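Local coordinates for protein phosphopantothenoylcysteine decarboxylase (Cryptococcus neoformans, PDB 6EOA) that binds flavin mononucleotide and, judging by its family, probably decarboxylates phosphopantothenoylcysteine on the route to coenzyme A, at residues A137-D142 and V169-A174. Sequence-based numbering, arbitrary orientation.
Sequences APCSAD and VIVCPA. With FMN (flavin mononucleotide), chain B.
C139 joins its neighbouring parallel strand through both backbone polar atoms: its N gives a hydrogen bond to C172 O (2.8 Å, 163° at the hydrogen), and its O takes one from A174 N at 3.0 Å. That same C139 O also receives a CA-H...O contact from P173, a residue with no N-H to offer. Just beyond this bridge both segments reach the flavin. FMN N3 donates to A174 O across 2.8 Å, while A141 N, in the first turn of helix 141-149, donates to FMN O2 at 2.9 Å, so each segment reads one polar group of the pyrimidine edge. S140, the N-cap of that helix, donates a hydrogen bond from OG to phosphate oxygen O2P over 2.6 Å; chi1 of 62° also brings OG to L143 N, which it caps. D142, in the same turn, holds OD2 close to phosphate oxygen O1P, and K146 forms a salt bridge with that carboxylate.

C139, with SG anti to its N (chi1 -178°), lays CB and SG against V171 CG1. Around the cis peptide between A137 and P138 the chain bends, and P138 CB meets A174 CB at 3.5 Å while A137 CB rests by C172 SG. The carboxyl ends of parallel strands are where Rossmann-like flavoproteins bind their cofactor: pairing around C139 sets A174 O relative to A141 N, consistent with a site preset for the flavin's donor-acceptor pattern.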
loop_
_atom_site.group_PDB
_atom_site.type_symbol
_atom_site.label_atom_id
_atom_site.label_comp_id
_atom_site.label_asym_id
_atom_site.label_seq_id
_atom_site.Cartn_x
_atom_site.Cartn_y
_atom_site.Cartn_z
ATOM N N ALA A 137 -2.193 -15.338 -12.219
ATOM C CA ALA A 137 -1.623 -15.259 -13.558
ATOM C C ALA A 137 -2.241 -14.106 -14.342
ATOM O O ALA A 137 -3.392 -14.186 -14.767
ATOM C CB ALA A 137 -1.823 -16.574 -14.298
ATOM N N PRO A 138 -1.470 -13.031 -14.549
ATOM C CA PRO A 138 -0.080 -12.894 -14.113
ATOM C C PRO A 138 0.044 -12.370 -12.684
ATOM O O PRO A 138 -0.894 -11.769 -12.161
ATOM C CB PRO A 138 0.481 -11.879 -15.100
ATOM C CG PRO A 138 -0.687 -10.988 -15.381
ATOM C CD PRO A 138 -1.916 -11.862 -15.330
ATOM N N CYS A 139 1.197 -12.596 -12.065
ATOM C CA CYS A 139 1.510 -11.970 -10.788
ATOM C C CYS A 139 2.557 -10.887 -10.991
ATOM O O CYS A 139 3.700 -11.180 -11.343
ATOM C CB CYS A 139 2.013 -12.998 -9.775
ATOM S SG CYS A 139 2.358 -12.296 -8.138
ATOM N N SER A 140 2.167 -9.636 -10.781
ATOM C CA SER A 140 3.100 -8.523 -10.916
ATOM C C SER A 140 4.108 -8.533 -9.774
ATOM O O SER A 140 3.963 -9.293 -8.818
ATOM C CB SER A 140 2.351 -7.194 -10.945
ATOM O OG SER A 140 1.646 -6.988 -9.732
ATOM N N ALA A 141 5.137 -7.697 -9.884
ATOM C CA ALA A 141 6.108 -7.542 -8.807
ATOM C C ALA A 141 5.438 -6.940 -7.577
ATOM O O ALA A 141 5.752 -7.308 -6.447
ATOM C CB ALA A 141 7.273 -6.672 -9.257
ATOM N N ASP A 142 4.510 -6.017 -7.807
ATOM C CA ASP A 142 3.782 -5.364 -6.722
ATOM C C ASP A 142 2.952 -6.366 -5.927
ATOM O O ASP A 142 2.990 -6.379 -4.695
ATOM C CB ASP A 142 2.873 -4.261 -7.266
ATOM C CG ASP A 142 2.234 -3.423 -6.161
ATOM O OD1 ASP A 142 2.972 -2.896 -5.299
ATOM O OD2 ASP A 142 0.989 -3.295 -6.154
ATOM N N VAL A 169 -1.993 -22.855 -4.179
ATOM C CA VAL A 169 -1.848 -21.594 -4.893
ATOM C C VAL A 169 -0.731 -21.677 -5.920
ATOM O O VAL A 169 0.382 -22.092 -5.600
ATOM C CB VAL A 169 -1.551 -20.420 -3.934
ATOM C CG1 VAL A 169 -1.284 -19.142 -4.722
ATOM C CG2 VAL A 169 -2.698 -20.223 -2.963
ATOM N N ILE A 170 -1.033 -21.283 -7.152
ATOM C CA ILE A 170 -0.021 -21.212 -8.195
ATOM C C ILE A 170 0.249 -19.763 -8.573
ATOM O O ILE A 170 -0.651 -19.046 -9.002
ATOM C CB ILE A 170 -0.438 -21.988 -9.449
ATOM C CG1 ILE A 170 -0.682 -23.460 -9.106
ATOM C CG2 ILE A 170 0.626 -21.856 -10.523
ATOM C CD1 ILE A 170 -1.234 -24.268 -10.258
ATOM N N VAL A 171 1.499 -19.341 -8.412
ATOM C CA VAL A 171 1.894 -17.978 -8.735
ATOM C C VAL A 171 2.729 -17.936 -10.013
ATOM O O VAL A 171 3.735 -18.628 -10.131
ATOM C CB VAL A 171 2.691 -17.346 -7.586
ATOM C CG1 VAL A 171 2.911 -15.871 -7.853
ATOM C CG2 VAL A 171 1.954 -17.540 -6.278
ATOM N N CYS A 172 2.300 -17.122 -10.970
ATOM C CA CYS A 172 3.016 -16.984 -12.229
ATOM C C CYS A 172 3.550 -15.573 -12.387
ATOM O O CYS A 172 2.874 -14.709 -12.941
ATOM C CB CYS A 172 2.109 -17.340 -13.405
ATOM S SG CYS A 172 1.174 -18.874 -13.172
ATOM N N PRO A 173 4.774 -15.335 -11.890
ATOM C CA PRO A 173 5.379 -14.004 -11.988
ATOM C C PRO A 173 5.490 -13.560 -13.441
ATOM O O PRO A 173 5.779 -14.373 -14.319
ATOM C CB PRO A 173 6.763 -14.194 -11.356
ATOM C CG PRO A 173 6.623 -15.409 -10.486
ATOM C CD PRO A 173 5.658 -16.297 -11.210
ATOM N N ALA A 174 5.230 -12.282 -13.684
ATOM C CA ALA A 174 5.273 -11.729 -15.030
ATOM C C ALA A 174 5.620 -10.255 -14.949
ATOM O O ALA A 174 4.797 -9.436 -14.538
ATOM C CB ALA A 174 3.952 -11.926 -15.737
HETATM N N1 FMN B . 4.390 -4.640 -13.449
HETATM C C2 FMN B . 4.831 -5.948 -13.510
HETATM O O2 FMN B . 5.231 -6.504 -12.485
HETATM N N3 FMN B . 4.829 -6.622 -14.719
HETATM C C4 FMN B . 4.386 -5.996 -15.869
HETATM O O4 FMN B . 4.385 -6.607 -16.938
HETATM C C4A FMN B . 3.938 -4.677 -15.810
HETATM N N5 FMN B . 3.491 -4.036 -16.951
HETATM C C5A FMN B . 3.044 -2.729 -16.880
HETATM C C6 FMN B . 2.587 -2.082 -18.026
HETATM C C7 FMN B . 2.138 -0.767 -17.957
HETATM C C7M FMN B . 1.650 -0.070 -19.195
HETATM C C8 FMN B . 2.144 -0.099 -16.735
HETATM C C8M FMN B . 1.667 1.321 -16.635
HETATM C C9 FMN B . 2.598 -0.745 -15.593
HETATM C C9A FMN B . 3.049 -2.058 -15.661
HETATM N N10 FMN B . 3.497 -2.700 -14.519
HETATM C C10 FMN B . 3.943 -4.004 -14.590
HETATM C "C1'" FMN B . 3.507 -1.980 -13.204
HETATM C "C2'" FMN B . 2.246 -2.320 -12.415
HETATM O "O2'" FMN B . 1.100 -2.260 -13.243
HETATM C "C3'" FMN B . 2.084 -1.364 -11.242
HETATM O "O3'" FMN B . 3.120 -1.628 -10.323
HETATM C "C4'" FMN B . 0.726 -1.556 -10.576
HETATM O "O4'" FMN B . 0.455 -0.484 -9.699
HETATM C "C5'" FMN B . 0.702 -2.871 -9.810
HETATM O "O5'" FMN B . -0.617 -3.153 -9.403
HETATM P P FMN B . -1.039 -4.665 -9.021
HETATM O O1P FMN B . -0.462 -4.999 -7.664
HETATM O O2P FMN B . -0.525 -5.662 -10.036
HETATM O O3P FMN B . -2.542 -4.731 -8.979
#